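Local coordinates for lipolytic protein G-D-S-L family (Veillonella parvula DSM 2008, PDB 4RW0), which is probably a lipase or acylhydrolase of the SGNH clan, hydrolysing ester bonds in a substrate that remains to be identified, at residues 125-128 with 129-133; 31-35 with 36-40. All coordinates share one frame; numbering follows the deposited sequence.

Contact 1 (125-128 with 129-133); sequences REVN and EQLKA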
ATOM      1  N   ARG A 125      -0.946  13.827  -2.013  1.00 29.04           N
ATOM      2  CA  ARG A 125      -2.116  13.955  -2.832  1.00 29.88           C
ATOM      3  C   ARG A 125      -1.807  13.979  -4.296  1.00 26.54           C
ATOM      4  O   ARG A 125      -2.574  13.390  -5.060  1.00 27.87           O
ATOM      5  CB  ARG A 125      -2.959  15.185  -2.425  1.00 31.72           C
ATOM      6  CG  ARG A 125      -3.634  14.939  -1.066  1.00 36.16           C
ATOM      7  CD  ARG A 125      -4.212  16.158  -0.399  1.00 41.03           C
ATOM      8  NE  ARG A 125      -5.086  16.845  -1.305  1.00 44.41           N
ATOM      9  CZ  ARG A 125      -5.466  18.123  -1.161  1.00 60.76           C
ATOM     10  NH1 ARG A 125      -5.095  18.873  -0.093  1.00 55.70           N
ATOM     11  NH2 ARG A 125      -6.238  18.658  -2.103  1.00 63.27           N
ATOM     12  N   GLU A 126      -0.750  14.670  -4.677  1.00 30.93           N
ATOM     13  CA  GLU A 126      -0.320  14.751  -6.103  1.00 34.14           C
ATOM     14  C   GLU A 126       0.096  13.392  -6.608  1.00 30.80           C
ATOM     15  O   GLU A 126      -0.292  12.993  -7.686  1.00 32.04           O
ATOM     16  CB  GLU A 126       0.892  15.710  -6.274  1.00 40.89           C
ATOM     17  CG  GLU A 126       0.621  17.208  -6.113  1.00 54.15           C
ATOM     18  CD  GLU A 126       1.875  18.098  -5.928  1.00 63.02           C
ATOM     19  OE1 GLU A 126       3.027  17.660  -6.155  1.00 60.37           O
ATOM     20  OE2 GLU A 126       1.696  19.268  -5.531  1.00 72.93           O
ATOM     21  N   VAL A 127       0.868  12.640  -5.806  1.00 30.69           N
ATOM     22  CA  VAL A 127       1.242  11.260  -6.173  1.00 25.20           C
ATOM     23  C   VAL A 127      -0.008  10.466  -6.374  1.00 25.82           C
ATOM     24  O   VAL A 127      -0.156   9.794  -7.392  1.00 27.73           O
ATOM     25  CB  VAL A 127       2.155  10.598  -5.084  1.00 26.73           C
ATOM     26  CG1 VAL A 127       2.323   9.119  -5.291  1.00 27.63           C
ATOM     27  CG2 VAL A 127       3.487  11.276  -5.048  1.00 28.66           C
ATOM     28  N   ASN A 128      -0.961  10.545  -5.430  1.00 25.40           N
ATOM     29  CA  ASN A 128      -2.095   9.657  -5.521  1.00 26.90           C
ATOM     30  C   ASN A 128      -2.995   9.968  -6.715  1.00 26.92           C
ATOM     31  O   ASN A 128      -3.547   9.058  -7.331  1.00 27.74           O
ATOM     32  CB  ASN A 128      -2.929   9.629  -4.224  1.00 26.69           C
ATOM     33  CG  ASN A 128      -2.252   8.911  -3.081  1.00 26.18           C
ATOM     34  OD1 ASN A 128      -1.306   8.167  -3.280  1.00 26.91           O
ATOM     35  ND2 ASN A 128      -2.735   9.168  -1.857  1.00 26.94           N
ATOM     36  N   GLU A 129      -3.178  11.241  -7.043  1.00 28.30           N
ATOM     37  CA  GLU A 129      -3.907  11.589  -8.301  1.00 29.71           C
ATOM     38  C   GLU A 129      -3.278  11.008  -9.556  1.00 27.70           C
ATOM     39  O   GLU A 129      -3.966  10.441 -10.418  1.00 27.94           O
ATOM     40  CB  GLU A 129      -4.040  13.143  -8.482  1.00 35.55           C
ATOM     41  CG  GLU A 129      -5.042  13.764  -7.516  1.00 43.05           C
ATOM     42  CD  GLU A 129      -6.397  13.016  -7.456  1.00 54.75           C
ATOM     43  OE1 GLU A 129      -6.744  12.536  -6.327  1.00 56.84           O
ATOM     44  OE2 GLU A 129      -7.093  12.864  -8.520  1.00 56.68           O
ATOM     45  N   GLN A 130      -1.969  11.068  -9.640  1.00 31.57           N
ATOM     46  CA  GLN A 130      -1.293  10.488 -10.798  1.00 31.59           C
ATOM     47  C   GLN A 130      -1.382   8.988 -10.832  1.00 31.61           C
ATOM     48  O   GLN A 130      -1.483   8.388 -11.902  1.00 30.15           O
ATOM     49  CB  GLN A 130       0.138  10.958 -10.857  1.00 34.65           C
ATOM     50  CG  GLN A 130       0.290  12.456 -11.094  1.00 38.19           C
ATOM     51  CD  GLN A 130       1.726  12.919 -11.013  1.00 42.24           C
ATOM     52  OE1 GLN A 130       2.518  12.695 -11.915  1.00 43.19           O
ATOM     53  NE2 GLN A 130       2.073  13.561  -9.921  1.00 50.15           N
ATOM     54  N   LEU A 131      -1.394   8.343  -9.658  1.00 33.46           N
ATOM     55  CA  LEU A 131      -1.531   6.892  -9.623  1.00 28.12           C
ATOM     56  C   LEU A 131      -2.905   6.490 -10.085  1.00 27.00           C
ATOM     57  O   LEU A 131      -3.093   5.497 -10.805  1.00 28.92           O
ATOM     58  CB  LEU A 131      -1.288   6.348  -8.170  1.00 27.40           C
ATOM     59  CG  LEU A 131       0.158   6.351  -7.679  1.00 26.49           C
ATOM     60  CD1 LEU A 131       0.242   5.944  -6.184  1.00 27.72           C
ATOM     61  CD2 LEU A 131       0.985   5.383  -8.552  1.00 27.37           C
ATOM     62  N   LYS A 132      -3.923   7.207  -9.626  1.00 28.58           N
ATOM     63  CA  LYS A 132      -5.280   6.852 -10.072  1.00 30.69           C
ATOM     64  C   LYS A 132      -5.387   6.976 -11.608  1.00 30.63           C
ATOM     65  O   LYS A 132      -6.040   6.159 -12.245  1.00 32.81           O
ATOM     66  CB  LYS A 132      -6.360   7.737  -9.466  1.00 30.29           C
ATOM     67  CG  LYS A 132      -6.512   7.617  -7.993  1.00 33.12           C
ATOM     68  CD  LYS A 132      -7.677   8.447  -7.507  1.00 40.20           C
ATOM     69  CE  LYS A 132      -7.261   9.378  -6.412  1.00 49.20           C
ATOM     70  NZ  LYS A 132      -8.464   9.830  -5.669  1.00 58.76           N
ATOM     71  N   ALA A 133      -4.736   7.972 -12.159  1.00 35.90           N
ATOM     72  CA  ALA A 133      -4.768   8.198 -13.632  1.00 39.70           C
ATOM     73  C   ALA A 133      -4.040   7.080 -14.360  1.00 37.05           C
ATOM     74  O   ALA A 133      -4.562   6.499 -15.314  1.00 36.33           O
ATOM     75  CB  ALA A 133      -4.164   9.535 -13.961  1.00 39.59           C
TER
HETATM   76  O   HOH W   1      -5.280  12.878  -4.072  1.00 37.68           O

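Contact 2 (31-35 with 36-40); sequences ASIEN and VNFTN. With NA (sodium ion), chain D.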
ATOM      1  N   ALA A  31      -6.945 -13.181   7.542  1.00 22.90           N
ATOM      2  CA  ALA A  31      -7.822 -13.894   8.471  1.00 25.73           C
ATOM      3  C   ALA A  31      -9.245 -13.803   7.981  1.00 25.52           C
ATOM      4  O   ALA A  31     -10.095 -14.618   8.386  1.00 28.43           O
ATOM      5  CB  ALA A  31      -7.703 -13.327   9.889  1.00 27.16           C
ATOM      6  N   SER A  32      -9.554 -12.858   7.110  1.00 24.60           N
ATOM      7  CA  SER A  32     -10.930 -12.726   6.643  1.00 24.94           C
ATOM      8  C   SER A  32     -11.261 -13.486   5.395  1.00 30.19           C
ATOM      9  O   SER A  32     -12.428 -13.641   5.099  1.00 28.06           O
ATOM     10  CB  SER A  32     -11.274 -11.265   6.348  1.00 28.34           C
ATOM     11  OG  SER A  32     -10.962 -10.479   7.489  1.00 29.90           O
ATOM     12  N   ILE A  33     -10.288 -13.925   4.611  1.00 25.00           N
ATOM     13  CA  ILE A  33     -10.569 -14.641   3.353  1.00 27.15           C
ATOM     14  C   ILE A  33      -9.905 -16.011   3.400  1.00 31.17           C
ATOM     15  O   ILE A  33      -8.685 -16.144   3.572  1.00 25.11           O
ATOM     16  CB  ILE A  33     -10.043 -13.924   2.130  1.00 31.72           C
ATOM     17  CG1 ILE A  33     -10.616 -12.540   2.051  1.00 31.47           C
ATOM     18  CG2 ILE A  33     -10.520 -14.626   0.871  1.00 32.48           C
ATOM     19  CD1 ILE A  33     -10.015 -11.683   0.951  1.00 31.90           C
ATOM     20  N   GLU A  34     -10.715 -17.050   3.241  1.00 35.06           N
ATOM     21  CA  GLU A  34     -10.220 -18.398   3.468  1.00 42.94           C
ATOM     22  C   GLU A  34      -9.278 -18.850   2.370  1.00 40.03           C
ATOM     23  O   GLU A  34      -8.178 -19.292   2.684  1.00 49.01           O
ATOM     24  CB  GLU A  34     -11.353 -19.431   3.615  1.00 53.39           C
ATOM     25  CG  GLU A  34     -11.105 -20.405   4.784  1.00 72.47           C
ATOM     26  CD  GLU A  34     -11.516 -19.805   6.145  1.00 85.63           C
ATOM     27  OE1 GLU A  34     -12.741 -19.694   6.412  1.00103.96           O
ATOM     28  OE2 GLU A  34     -10.633 -19.447   6.964  1.00 84.15           O
ATOM     29  N   ASN A  35      -9.644 -18.691   1.108  1.00 35.23           N
ATOM     30  CA  ASN A  35      -8.743 -19.258   0.101  1.00 40.52           C
ATOM     31  C   ASN A  35      -7.832 -18.230  -0.602  1.00 35.23           C
ATOM     32  O   ASN A  35      -7.515 -18.381  -1.768  1.00 35.37           O
ATOM     33  CB  ASN A  35      -9.535 -20.082  -0.895  1.00 44.34           C
ATOM     34  CG  ASN A  35      -8.929 -21.492  -1.066  1.00 61.86           C
ATOM     35  OD1 ASN A  35      -8.710 -21.968  -2.191  1.00 67.90           O
ATOM     36  ND2 ASN A  35      -8.629 -22.157   0.064  1.00 65.40           N
ATOM     37  N   VAL A  36      -7.489 -17.142   0.105  1.00 30.37           N
ATOM     38  CA  VAL A  36      -6.491 -16.173  -0.350  1.00 30.70           C
ATOM     39  C   VAL A  36      -5.449 -16.091   0.783  1.00 28.14           C
ATOM     40  O   VAL A  36      -5.831 -15.905   2.003  1.00 26.06           O
ATOM     41  CB  VAL A  36      -7.114 -14.836  -0.674  1.00 31.64           C
ATOM     42  CG1 VAL A  36      -6.057 -13.848  -1.098  1.00 32.14           C
ATOM     43  CG2 VAL A  36      -8.186 -14.979  -1.751  1.00 33.28           C
ATOM     44  N   ASN A  37      -4.169 -16.379   0.408  1.00 26.43           N
ATOM     45  CA  ASN A  37      -3.045 -16.304   1.339  1.00 26.38           C
ATOM     46  C   ASN A  37      -2.175 -15.123   1.053  1.00 23.36           C
ATOM     47  O   ASN A  37      -1.736 -14.922  -0.087  1.00 22.54           O
ATOM     48  CB  ASN A  37      -2.209 -17.593   1.298  1.00 30.82           C
ATOM     49  CG  ASN A  37      -3.037 -18.843   1.691  1.00 37.59           C
ATOM     50  OD1 ASN A  37      -2.954 -19.877   1.033  1.00 47.11           O
ATOM     51  ND2 ASN A  37      -3.870 -18.726   2.716  1.00 36.89           N
ATOM     52  N   PHE A  38      -1.963 -14.300   2.067  1.00 22.16           N
ATOM     53  CA  PHE A  38      -1.226 -13.033   1.940  1.00 20.71           C
ATOM     54  C   PHE A  38       0.169 -13.290   2.547  1.00 23.76           C
ATOM     55  O   PHE A  38       0.290 -13.823   3.664  1.00 23.28           O
ATOM     56  CB  PHE A  38      -1.890 -11.879   2.686  1.00 19.94           C
ATOM     57  CG  PHE A  38      -3.231 -11.449   2.113  1.00 21.09           C
ATOM     58  CD1 PHE A  38      -4.363 -12.221   2.351  1.00 21.22           C
ATOM     59  CD2 PHE A  38      -3.345 -10.332   1.348  1.00 19.79           C
ATOM     60  CE1 PHE A  38      -5.594 -11.843   1.856  1.00 22.88           C
ATOM     61  CE2 PHE A  38      -4.561  -9.957   0.834  1.00 21.47           C
ATOM     62  CZ  PHE A  38      -5.691 -10.695   1.108  1.00 20.20           C
ATOM     63  N   THR A  39       1.217 -12.879   1.831  1.00 22.62           N
ATOM     64  CA  THR A  39       2.546 -12.819   2.393  1.00 19.94           C
ATOM     65  C   THR A  39       2.998 -11.375   2.449  1.00 18.47           C
ATOM     66  O   THR A  39       2.985 -10.653   1.440  1.00 20.80           O
ATOM     67  CB  THR A  39       3.530 -13.687   1.589  1.00 19.80           C
ATOM     68  OG1 THR A  39       2.994 -14.975   1.474  1.00 22.04           O
ATOM     69  CG2 THR A  39       4.873 -13.733   2.285  1.00 20.30           C
ATOM     70  N   ASN A  40       3.428 -10.935   3.633  1.00 18.06           N
ATOM     71  CA  ASN A  40       3.836  -9.565   3.846  1.00 18.57           C
ATOM     72  C   ASN A  40       5.341  -9.354   3.694  1.00 19.68           C
ATOM     73  O   ASN A  40       6.076  -9.805   4.496  1.00 18.76           O
ATOM     74  CB  ASN A  40       3.414  -9.119   5.219  1.00 18.62           C
ATOM     75  CG  ASN A  40       3.218  -7.620   5.335  1.00 19.35           C
ATOM     76  OD1 ASN A  40       3.920  -6.821   4.713  1.00 21.53           O
ATOM     77  ND2 ASN A  40       2.243  -7.215   6.223  1.00 20.53           N
TER
HETATM   78 NA    NA D 502      -6.471 -16.486   4.169  1.00 19.91          NA

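Contact 1 (125-128 with 129-133)
Q130 reaches back along its own helix to the carbonyl of E126, which it meets twice: the backbone N of Q130 bonds to E126 O at 3.2 Å, and its side-chain NE2 makes a weak second bond to that O at 3.3 Å. With CG beside the backbone N (chi1 -65°), Q130 CG lies 3.5 Å from E126 O, and the extended chain beyond it brings NE2 back to the same oxygen. With an alanine here, E126 O would probably keep its helical partner but lose this weak second donor, and the side of the helix toward Y89 would be left less covered. On the inward face, V127 and L131 lie side by side, one turn apart, with V127 CG1 and L131 CD1 3.9 Å apart. CD1 of L131 also comes within 4.0 Å of N128 OD1, where the two side chains slant past each other. On the outer face, E129 bends at chi2 (-48°), carrying its carboxylate round so that OE1 takes a hydrogen from a water that donates its other one to R125 O. That oxygen already receives E129 N at 3.0 Å. OE1 also forms a salt bridge with NZ of K132, whose chain bends at chi3 and passes N128 O.

Farther out, helix 85-100 covers V127 through S85, V88 and L92, while S85 OG bonds to the carboxylate of E126. N128 ND2 is held by the carbonyl of E110. These partners join helix 120-138, the crossover between strands 104-108 and 141-143, to its neighbours. The chemistry divides the helix by face: the apolar V127-L131 pair and the tethered N128 amide are buried, whereas E129 pairs its charge with that of K132 and shares a water with R125 O on the exposed side.

Contact 2 (31-35 with 36-40)
I33 and V36 meet twice as the chain turns from helix 25-32 into strand 36-40, once through their methyls and once through a sodium ion. Their side chains lie side by side and point the same way, with I33 CG2 3.5 Å from V36 CG2. In I33, CG2 stands anti to the backbone N while CG1 takes the place beside it (chi1 -57°), which puts CG2 against V36 and sends the CG1-CD1 branch toward F38. That second branch continues straight (chi2 173°) and brings CD1 to the edge of the F38 ring, near its plane, a loose 4.4 Å from CZ. V36 has CG1 anti to its N (chi1 178°), which turns CG2 toward I33 and over the N35 carbonyl.

The carbonyls of the same two residues converge on the metal: I33 O and V36 O each bind sodium at 2.3 Å. Between themselves, I33 O and V36 O are 3.3 Å apart. The carbonyl oxygen of D30, in the last turn of helix 25-32, completes the three protein ligands. D30 serves the strand as well, its carboxylate accepting the N-H of F38. L179 and F182 of helix 168-182 pack against I33, and the F182 ring meets that of F38 edge-to-face.

Two carbonyl oxygens this close, with no donor between them, would be expected to repel; the cation reconciles them. Neutral oxygen ligands suit a hard monovalent ion, and sodium and the methyl pair would both be expected to favour this turn into strand 36-40.

Contact 2 closes before contact 1 opens along the chain, and the two lie on opposite sides of its centre, with centres 28 Å apart and nearest atoms about 17 Å apart. Contact 2 includes one outermost strand of the five-stranded parallel sheet, 36-40, while contact 1 lies on the helix that precedes, in the chain, the other outermost strand, 141-143. The sodium ion belongs to contact 2 alone. As a pair they illustrate two ways of settling carbonyl oxygens locally, by N-H donors and water within a helix and by a cation where a turn brings oxygens together.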